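Local atomic coordinates of VAO-type flavoprotein oxidase VAO615 (Myceliophthora thermophila, PDB entry 6F72), a protein that binds FAD bicovalently and is probably an oxidase whose reduced flavin reacts rapidly with molecular oxygen, although no substrate has yet been identified. Residues Arg216-Thr221 and Ile239-Tyr244; Tyr244-Asp249 and Phe453-Lys458. All blocks are in the same frame, centred on the assembly; numbering follows the deposited sequence.

Contact 1: Arg216-Thr221 and Ile239-Tyr244; sequences RIVGGT and ILSSSY. With FAD (flavin-adenine dinucleotide), chain E.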
ATOM      1  N   ARG A 216       6.968  18.707   5.776  1.00 28.67           N
ATOM      2  CA  ARG A 216       5.998  17.669   5.416  1.00 28.04           C
ATOM      3  C   ARG A 216       6.690  16.640   4.533  1.00 27.38           C
ATOM      4  O   ARG A 216       7.605  16.986   3.773  1.00 27.42           O
ATOM      5  CB  ARG A 216       4.838  18.272   4.623  1.00 28.06           C
ATOM      6  CG  ARG A 216       4.141  19.453   5.274  1.00 28.64           C
ATOM      7  CD  ARG A 216       3.443  20.318   4.232  1.00 28.85           C
ATOM      8  NE  ARG A 216       2.719  21.434   4.848  1.00 29.47           N
ATOM      9  CZ  ARG A 216       2.245  22.489   4.195  1.00 29.81           C
ATOM     10  NH1 ARG A 216       2.410  22.602   2.886  1.00 29.58           N
ATOM     11  NH2 ARG A 216       1.607  23.442   4.862  1.00 30.52           N
ATOM     12  N   ILE A 217       6.272  15.383   4.651  1.00 26.84           N
ATOM     13  CA  ILE A 217       6.680  14.322   3.718  1.00 26.24           C
ATOM     14  C   ILE A 217       5.442  13.649   3.096  1.00 26.00           C
ATOM     15  O   ILE A 217       4.410  13.486   3.757  1.00 25.91           O
ATOM     16  CB  ILE A 217       7.634  13.274   4.361  1.00 25.95           C
ATOM     17  CG1 ILE A 217       8.228  12.336   3.287  1.00 25.43           C
ATOM     18  CG2 ILE A 217       6.929  12.500   5.476  1.00 26.04           C
ATOM     19  CD1 ILE A 217       9.389  11.471   3.735  1.00 25.27           C
ATOM     20  N   VAL A 218       5.582  13.261   1.828  1.00 25.82           N
ATOM     21  CA  VAL A 218       4.540  12.563   1.071  1.00 25.73           C
ATOM     22  C   VAL A 218       4.438  11.085   1.497  1.00 25.66           C
ATOM     23  O   VAL A 218       5.334  10.267   1.225  1.00 25.26           O
ATOM     24  CB  VAL A 218       4.746  12.725  -0.462  1.00 25.51           C
ATOM     25  CG1 VAL A 218       3.719  11.936  -1.257  1.00 25.22           C
ATOM     26  CG2 VAL A 218       4.712  14.199  -0.854  1.00 25.74           C
ATOM     27  N   GLY A 219       3.309  10.756   2.130  1.00 26.02           N
ATOM     28  CA  GLY A 219       3.059   9.411   2.617  1.00 26.48           C
ATOM     29  C   GLY A 219       1.586   9.082   2.673  1.00 27.01           C
ATOM     30  O   GLY A 219       0.734   9.956   2.483  1.00 27.26           O
ATOM     31  N   GLY A 220       1.293   7.818   2.971  1.00 27.42           N
ATOM     32  CA  GLY A 220      -0.079   7.295   2.960  1.00 27.99           C
ATOM     33  C   GLY A 220      -0.972   7.764   4.092  1.00 28.89           C
ATOM     34  O   GLY A 220      -0.511   8.331   5.090  1.00 28.77           O
ATOM     35  N   THR A 221      -2.265   7.506   3.928  1.00 29.93           N
ATOM     36  CA  THR A 221      -3.277   7.952   4.875  1.00 31.20           C
ATOM     37  C   THR A 221      -3.384   6.950   6.008  1.00 31.79           C
ATOM     38  O   THR A 221      -3.904   7.267   7.091  1.00 32.70           O
ATOM     39  CB  THR A 221      -4.648   8.091   4.206  1.00 31.83           C
ATOM     40  OG1 THR A 221      -4.988   6.851   3.573  1.00 32.04           O
ATOM     41  CG2 THR A 221      -4.628   9.208   3.168  1.00 31.96           C
ATOM     42  N   ILE A 239      -2.729  12.554   0.486  1.00 24.06           N
ATOM     43  CA  ILE A 239      -3.560  13.775   0.509  1.00 24.69           C
ATOM     44  C   ILE A 239      -2.727  15.026   0.121  1.00 24.83           C
ATOM     45  O   ILE A 239      -3.266  16.107  -0.156  1.00 25.41           O
ATOM     46  CB  ILE A 239      -4.308  13.943   1.867  1.00 25.14           C
ATOM     47  CG1 ILE A 239      -3.317  14.040   3.054  1.00 24.94           C
ATOM     48  CG2 ILE A 239      -5.312  12.799   2.067  1.00 25.13           C
ATOM     49  CD1 ILE A 239      -3.901  14.578   4.352  1.00 25.47           C
ATOM     50  N   LEU A 240      -1.412  14.840   0.070  1.00 24.32           N
ATOM     51  CA  LEU A 240      -0.468  15.887  -0.271  1.00 24.41           C
ATOM     52  C   LEU A 240      -0.010  15.808  -1.731  1.00 24.27           C
ATOM     53  O   LEU A 240       0.810  16.622  -2.173  1.00 24.29           O
ATOM     54  CB  LEU A 240       0.754  15.839   0.673  1.00 24.06           C
ATOM     55  CG  LEU A 240       0.675  16.446   2.081  1.00 24.37           C
ATOM     56  CD1 LEU A 240       2.071  16.479   2.702  1.00 24.14           C
ATOM     57  CD2 LEU A 240       0.036  17.832   2.136  1.00 25.03           C
ATOM     58  N   SER A 241      -0.537  14.835  -2.472  1.00 24.13           N
ATOM     59  CA  SER A 241      -0.086  14.592  -3.835  1.00 24.07           C
ATOM     60  C   SER A 241      -0.398  15.719  -4.823  1.00 24.63           C
ATOM     61  O   SER A 241       0.387  15.954  -5.739  1.00 24.71           O
ATOM     62  CB  SER A 241      -0.565  13.239  -4.343  1.00 23.80           C
ATOM     63  OG  SER A 241       0.202  12.213  -3.739  1.00 23.22           O
ATOM     64  N   SER A 242      -1.494  16.443  -4.597  1.00 25.17           N
ATOM     65  CA  SER A 242      -1.845  17.607  -5.424  1.00 25.78           C
ATOM     66  C   SER A 242      -0.841  18.742  -5.245  1.00 25.90           C
ATOM     67  O   SER A 242      -0.699  19.594  -6.127  1.00 26.27           O
ATOM     68  CB  SER A 242      -3.238  18.125  -5.096  1.00 26.40           C
ATOM     69  OG  SER A 242      -4.217  17.178  -5.442  1.00 26.57           O
ATOM     70  N   SER A 243      -0.172  18.758  -4.093  1.00 25.54           N
ATOM     71  CA  SER A 243       0.853  19.746  -3.821  1.00 25.65           C
ATOM     72  C   SER A 243       2.247  19.269  -4.245  1.00 25.16           C
ATOM     73  O   SER A 243       3.035  20.074  -4.764  1.00 25.37           O
ATOM     74  CB  SER A 243       0.843  20.167  -2.352  1.00 25.83           C
ATOM     75  OG  SER A 243      -0.290  20.961  -2.053  1.00 26.47           O
ATOM     76  N   TYR A 244       2.552  17.977  -4.053  1.00 24.47           N
ATOM     77  CA  TYR A 244       3.929  17.482  -4.257  1.00 24.00           C
ATOM     78  C   TYR A 244       4.142  16.220  -5.101  1.00 23.51           C
ATOM     79  O   TYR A 244       5.250  15.663  -5.116  1.00 23.21           O
ATOM     80  CB  TYR A 244       4.631  17.298  -2.917  1.00 23.80           C
ATOM     81  CG  TYR A 244       4.460  18.426  -1.924  1.00 24.30           C
ATOM     82  CD1 TYR A 244       5.000  19.706  -2.156  1.00 24.73           C
ATOM     83  CD2 TYR A 244       3.783  18.202  -0.731  1.00 24.32           C
ATOM     84  CE1 TYR A 244       4.844  20.721  -1.213  1.00 25.25           C
ATOM     85  CE2 TYR A 244       3.624  19.205   0.211  1.00 24.82           C
ATOM     86  CZ  TYR A 244       4.153  20.450  -0.024  1.00 25.29           C
ATOM     87  OH  TYR A 244       3.966  21.396   0.948  1.00 25.88           O
TER
HETATM   88  PA  FAD E 601       4.632  -4.919   2.802  1.00 27.71           P
HETATM   89  O1A FAD E 601       3.515  -5.914   2.617  1.00 29.18           O
HETATM   90  O2A FAD E 601       5.620  -5.222   3.893  1.00 28.96           O
HETATM   91  O5B FAD E 601       5.396  -4.758   1.398  1.00 27.29           O
HETATM   92  C5B FAD E 601       4.692  -4.657   0.160  1.00 25.55           C
HETATM   93  C4B FAD E 601       5.551  -5.123  -1.010  1.00 24.27           C
HETATM   94  O4B FAD E 601       6.762  -4.365  -1.048  1.00 24.31           O
HETATM   95  C3B FAD E 601       5.968  -6.579  -0.946  1.00 23.62           C
HETATM   96  O3B FAD E 601       5.987  -7.065  -2.295  1.00 22.80           O
HETATM   97  C2B FAD E 601       7.385  -6.554  -0.398  1.00 23.16           C
HETATM   98  O2B FAD E 601       8.163  -7.654  -0.878  1.00 22.94           O
HETATM   99  C1B FAD E 601       7.907  -5.226  -0.923  1.00 23.87           C
HETATM  100  N9A FAD E 601       8.880  -4.548  -0.034  1.00 23.54           N
HETATM  101  C8A FAD E 601       8.575  -3.859   1.087  1.00 23.37           C
HETATM  102  N7A FAD E 601       9.693  -3.327   1.641  1.00 23.09           N
HETATM  103  C5A FAD E 601      10.730  -3.672   0.861  1.00 23.16           C
HETATM  104  C6A FAD E 601      12.191  -3.437   0.875  1.00 22.71           C
HETATM  105  N6A FAD E 601      12.743  -2.717   1.877  1.00 22.98           N
HETATM  106  N1A FAD E 601      12.934  -3.972  -0.121  1.00 22.39           N
HETATM  107  C2A FAD E 601      12.388  -4.698  -1.120  1.00 23.03           C
HETATM  108  N3A FAD E 601      11.056  -4.945  -1.198  1.00 23.47           N
HETATM  109  C4A FAD E 601      10.194  -4.468  -0.253  1.00 23.16           C
HETATM  110  N1  FAD E 601      -1.475   3.050  -0.463  1.00 30.38           N
HETATM  111  C2  FAD E 601      -1.604   4.316  -0.933  1.00 30.63           C
HETATM  112  O2  FAD E 601      -1.067   4.617  -2.025  1.00 30.15           O
HETATM  113  N3  FAD E 601      -2.297   5.259  -0.256  1.00 31.27           N
HETATM  114  C4  FAD E 601      -2.917   5.029   0.913  1.00 30.35           C
HETATM  115  O4  FAD E 601      -3.550   5.934   1.503  1.00 30.68           O
HETATM  116  C4X FAD E 601      -2.811   3.672   1.493  1.00 29.87           C
HETATM  117  N5  FAD E 601      -3.391   3.358   2.671  1.00 29.64           N
HETATM  118  C5X FAD E 601      -3.297   2.105   3.201  1.00 28.29           C
HETATM  119  C6  FAD E 601      -3.908   1.799   4.437  1.00 25.79           C
HETATM  120  C7  FAD E 601      -3.789   0.494   4.962  1.00 25.45           C
HETATM  121  C7M FAD E 601      -4.462   0.184   6.288  1.00 26.35           C
HETATM  122  C8  FAD E 601      -3.006  -0.560   4.220  1.00 24.56           C
HETATM  123  C8M FAD E 601      -2.737  -1.962   4.747  1.00 20.20           C
HETATM  124  C9  FAD E 601      -2.410  -0.235   3.005  1.00 26.36           C
HETATM  125  C9A FAD E 601      -2.523   1.049   2.464  1.00 27.54           C
HETATM  126  N10 FAD E 601      -1.893   1.368   1.237  1.00 28.38           N
HETATM  127  C10 FAD E 601      -2.035   2.671   0.715  1.00 29.56           C
HETATM  128  C1' FAD E 601      -1.183   0.333   0.490  1.00 27.94           C
HETATM  129  C2' FAD E 601       0.316   0.348   0.478  1.00 27.79           C
HETATM  130  O2' FAD E 601       0.731   1.411  -0.376  1.00 29.04           O
HETATM  131  C3' FAD E 601       0.725  -1.001  -0.102  1.00 26.83           C
HETATM  132  O3' FAD E 601       0.028  -2.080   0.558  1.00 27.33           O
HETATM  133  C4' FAD E 601       2.228  -1.213  -0.005  1.00 25.74           C
HETATM  134  O4' FAD E 601       2.595  -2.365  -0.766  1.00 24.49           O
HETATM  135  C5' FAD E 601       2.693  -1.314   1.450  1.00 26.27           C
HETATM  136  O5' FAD E 601       4.077  -1.612   1.529  1.00 27.08           O
HETATM  137  P   FAD E 601       4.708  -2.071   2.933  1.00 26.78           P
HETATM  138  O1P FAD E 601       4.252  -1.118   4.000  1.00 24.13           O
HETATM  139  O2P FAD E 601       6.173  -2.315   2.654  1.00 27.14           O
HETATM  140  O3P FAD E 601       3.981  -3.496   3.159  1.00 27.06           O
HETATM  141  O   HOH W   1      -1.737  10.907   2.856  1.00 42.07           O
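Arg216 and Tyr244 meet across backbones that come nearest, CA to CA, at Val218 and Leu240, 6.2 Å apart, with 216-221 leaving the end of strand 215-216 as an irregular loop while residues 239-244 lead into the short helix 241-244. At the far end from the flavin, Arg216 NH1 donates to Tyr244 OH at 2.8 Å with an N-H...O angle of 149°; the hydroxyl sits at the guanidinium edge, in its plane, while the phenol ring is turned 48° from that plane. An extended chain from CG to NE carries the guanidinium there, and its other nitrogens are engaged as well, NE in a salt bridge with Asp299 and NH2 on Gly300 O. A methionine in place of Arg216 would probably leave Tyr244 OH without this donor and Asp299 without its charged mate. Nearer the backbone, Arg216 CB rests on Leu240 CD1 at 3.8 Å. Val218 CG2 meets Tyr244 CB at 3.7 Å, and Ser243 CB lies over the centre of one face of the tyrosine ring. Both segments belong to the PCMH-type FAD-binding domain, and Thr221 carries the contact into the cofactor pocket: its N and OG1 both donate to FAD O4, OG1 at 2.7 Å. With OG1 held between the backbone N and the carbonyl carbon (chi1 55°), Thr221 CG2 is left to meet Ile239 CG2 at 3.8 Å. A water bridges the backbones between these side-chain contacts, donating to Gly219 O at 2.7 Å and accepting from Ile239 N.

Contact 2: Tyr244-Asp249 and Phe453-Lys458; sequences YGVAAD and FSVADK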
ATOM      1  N   TYR A 244       2.552  17.977  -4.053  1.00 24.47           N
ATOM      2  CA  TYR A 244       3.929  17.482  -4.257  1.00 24.00           C
ATOM      3  C   TYR A 244       4.142  16.220  -5.101  1.00 23.51           C
ATOM      4  O   TYR A 244       5.250  15.663  -5.116  1.00 23.21           O
ATOM      5  CB  TYR A 244       4.631  17.298  -2.917  1.00 23.80           C
ATOM      6  CG  TYR A 244       4.460  18.426  -1.924  1.00 24.30           C
ATOM      7  CD1 TYR A 244       5.000  19.706  -2.156  1.00 24.73           C
ATOM      8  CD2 TYR A 244       3.783  18.202  -0.731  1.00 24.32           C
ATOM      9  CE1 TYR A 244       4.844  20.721  -1.213  1.00 25.25           C
ATOM     10  CE2 TYR A 244       3.624  19.205   0.211  1.00 24.82           C
ATOM     11  CZ  TYR A 244       4.153  20.450  -0.024  1.00 25.29           C
ATOM     12  OH  TYR A 244       3.966  21.396   0.948  1.00 25.88           O
ATOM     13  N   GLY A 245       3.105  15.768  -5.797  1.00 23.53           N
ATOM     14  CA  GLY A 245       3.213  14.561  -6.613  1.00 23.14           C
ATOM     15  C   GLY A 245       3.052  13.301  -5.788  1.00 22.67           C
ATOM     16  O   GLY A 245       2.805  13.360  -4.575  1.00 22.70           O
ATOM     17  N   VAL A 246       3.197  12.149  -6.444  1.00 22.28           N
ATOM     18  CA  VAL A 246       3.121  10.855  -5.750  1.00 21.80           C
ATOM     19  C   VAL A 246       4.409  10.624  -4.979  1.00 21.34           C
ATOM     20  O   VAL A 246       5.393  11.282  -5.241  1.00 21.45           O
ATOM     21  CB  VAL A 246       2.816   9.660  -6.705  1.00 21.67           C
ATOM     22  CG1 VAL A 246       1.537   9.908  -7.467  1.00 22.14           C
ATOM     23  CG2 VAL A 246       3.973   9.389  -7.651  1.00 21.58           C
ATOM     24  N   ALA A 247       4.384   9.692  -4.029  1.00 20.95           N
ATOM     25  CA  ALA A 247       5.559   9.310  -3.236  1.00 20.57           C
ATOM     26  C   ALA A 247       6.824   9.111  -4.089  1.00 20.32           C
ATOM     27  O   ALA A 247       7.862   9.720  -3.807  1.00 20.40           O
ATOM     28  CB  ALA A 247       5.240   8.059  -2.422  1.00 20.39           C
ATOM     29  N   ALA A 248       6.710   8.311  -5.155  1.00 20.06           N
ATOM     30  CA  ALA A 248       7.826   7.954  -6.020  1.00 19.90           C
ATOM     31  C   ALA A 248       8.501   9.160  -6.743  1.00 20.14           C
ATOM     32  O   ALA A 248       9.697   9.093  -7.064  1.00 20.14           O
ATOM     33  CB  ALA A 248       7.396   6.893  -7.004  1.00 19.79           C
ATOM     34  N   ASP A 249       7.726  10.234  -6.960  1.00 20.29           N
ATOM     35  CA  ASP A 249       8.184  11.510  -7.520  1.00 20.56           C
ATOM     36  C   ASP A 249       9.175  12.201  -6.603  1.00 20.64           C
ATOM     37  O   ASP A 249      10.042  12.962  -7.069  1.00 20.90           O
ATOM     38  CB  ASP A 249       7.009  12.468  -7.710  1.00 20.83           C
ATOM     39  CG  ASP A 249       6.123  12.091  -8.858  1.00 20.94           C
ATOM     40  OD1 ASP A 249       6.534  11.293  -9.733  1.00 20.84           O
ATOM     41  OD2 ASP A 249       4.996  12.623  -8.889  1.00 21.22           O
ATOM     42  N   PHE A 453      -6.685  13.912  -6.662  1.00 29.03           N
ATOM     43  CA  PHE A 453      -5.334  14.455  -6.839  1.00 28.94           C
ATOM     44  C   PHE A 453      -5.122  14.990  -8.250  1.00 29.22           C
ATOM     45  O   PHE A 453      -5.756  14.522  -9.201  1.00 29.17           O
ATOM     46  CB  PHE A 453      -4.279  13.362  -6.562  1.00 28.24           C
ATOM     47  CG  PHE A 453      -4.413  12.156  -7.449  1.00 27.82           C
ATOM     48  CD1 PHE A 453      -3.777  12.109  -8.694  1.00 27.81           C
ATOM     49  CD2 PHE A 453      -5.200  11.082  -7.062  1.00 27.55           C
ATOM     50  CE1 PHE A 453      -3.921  11.014  -9.530  1.00 27.63           C
ATOM     51  CE2 PHE A 453      -5.343   9.979  -7.888  1.00 27.37           C
ATOM     52  CZ  PHE A 453      -4.706   9.940  -9.123  1.00 27.38           C
ATOM     53  N   SER A 454      -4.211  15.955  -8.369  1.00 29.57           N
ATOM     54  CA  SER A 454      -3.631  16.349  -9.647  1.00 29.92           C
ATOM     55  C   SER A 454      -2.106  16.245  -9.510  1.00 29.87           C
ATOM     56  O   SER A 454      -1.508  16.951  -8.705  1.00 30.19           O
ATOM     57  CB  SER A 454      -4.069  17.764 -10.027  1.00 30.30           C
ATOM     58  OG  SER A 454      -3.493  18.142 -11.260  1.00 30.45           O
ATOM     59  N   VAL A 455      -1.492  15.340 -10.270  1.00 29.79           N
ATOM     60  CA  VAL A 455      -0.048  15.060 -10.152  1.00 29.76           C
ATOM     61  C   VAL A 455       0.716  15.234 -11.486  1.00 30.14           C
ATOM     62  O   VAL A 455       1.814  14.684 -11.669  1.00 29.96           O
ATOM     63  CB  VAL A 455       0.243  13.667  -9.528  1.00 29.23           C
ATOM     64  CG1 VAL A 455      -0.262  13.571  -8.084  1.00 29.30           C
ATOM     65  CG2 VAL A 455      -0.311  12.539 -10.387  1.00 28.94           C
ATOM     66  N   ALA A 456       0.122  15.977 -12.419  1.00 30.66           N
ATOM     67  CA  ALA A 456       0.777  16.286 -13.680  1.00 31.26           C
ATOM     68  C   ALA A 456       1.553  17.598 -13.553  1.00 31.73           C
ATOM     69  O   ALA A 456       1.202  18.462 -12.737  1.00 32.23           O
ATOM     70  CB  ALA A 456      -0.245  16.363 -14.808  1.00 31.49           C
ATOM     71  N   ASP A 457       2.630  17.713 -14.330  1.00 32.01           N
ATOM     72  CA  ASP A 457       3.370  18.988 -14.538  1.00 32.29           C
ATOM     73  C   ASP A 457       4.006  19.609 -13.272  1.00 31.93           C
ATOM     74  O   ASP A 457       4.119  20.837 -13.120  1.00 32.20           O
ATOM     75  CB  ASP A 457       2.505  20.006 -15.312  1.00 33.39           C
ATOM     76  CG  ASP A 457       1.942  19.430 -16.607  1.00 33.89           C
ATOM     77  OD1 ASP A 457       2.734  18.921 -17.439  1.00 34.19           O
ATOM     78  OD2 ASP A 457       0.706  19.485 -16.788  1.00 34.22           O
ATOM     79  N   LYS A 458       4.404  18.729 -12.364  1.00 30.99           N
ATOM     80  CA  LYS A 458       5.268  19.080 -11.250  1.00 30.32           C
ATOM     81  C   LYS A 458       6.641  18.498 -11.543  1.00 29.57           C
ATOM     82  O   LYS A 458       6.746  17.432 -12.172  1.00 29.36           O
ATOM     83  CB  LYS A 458       4.746  18.472  -9.970  1.00 30.24           C
ATOM     84  CG  LYS A 458       3.439  19.064  -9.503  1.00 30.67           C
ATOM     85  CD  LYS A 458       2.819  18.109  -8.508  1.00 30.25           C
ATOM     86  CE  LYS A 458       1.748  18.829  -7.731  1.00 30.69           C
ATOM     87  NZ  LYS A 458       0.482  18.912  -8.505  1.00 30.97           N
TER
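Lys458 starts with CG anti to its carbonyl carbon, runs extended through CD and CE, then bends at chi4 (80°), which lays its methylenes along the Tyr244-Gly245 backbone and turns the ammonium back toward its own loop. CD comes within 3.6 Å of Gly245 N, and CE lies 3.9 Å from Tyr244 N. NZ then donates to Ser454 O at 2.8 Å, tilted 31° from the carbonyl plane, and to Ser242 O of helix 241-244. These two carbonyls give the ammonium a partner on each segment's side of the contact. Val455 adds a branched apolar group: CG1 packs 3.9 Å from Gly245 CA and 4.1 Å from Val246 CG1, the two valine side chains crossing at about a right angle. Gly245 is the first residue beyond helix 241-244 to leave helical angles, with positive phi (82°), and its backbone angles call for glycine; a CB would also run into Asp249 OD2. That carboxylate oxygen accepts from Val246 N at 3.1 Å, met from above the carboxylate plane, while Asp249 OD1 forms a salt bridge with Arg470. The contact thus lies where the chain passes from helix 241-244 toward strand 251-257 of the FAD-binding domain, against the loop that leaves strand 448-452 of the seven-stranded antiparallel sheet and leads to helix 468-471.

How the contacts relate
From the N terminus, the chain leaves strand 215-216, passes through helix 227-233 and returns at 239-244, so contact 1 closes a short loop, 17 residues long, within the FAD-binding domain. Contact 2 opens only as that loop ends and spans 203 residues, including most of the strands of the seven-stranded antiparallel sheet. The two loops are therefore in series, meeting at the shared Tyr244, and their contact centres lie about 9 Å apart. Helix 241-244 joins them physically: Ser242 OG is a probable hydrogen-bond partner of Ser454 N at 3.2 Å. Together they connect the flavin-side loop to the loop following strand 448-452.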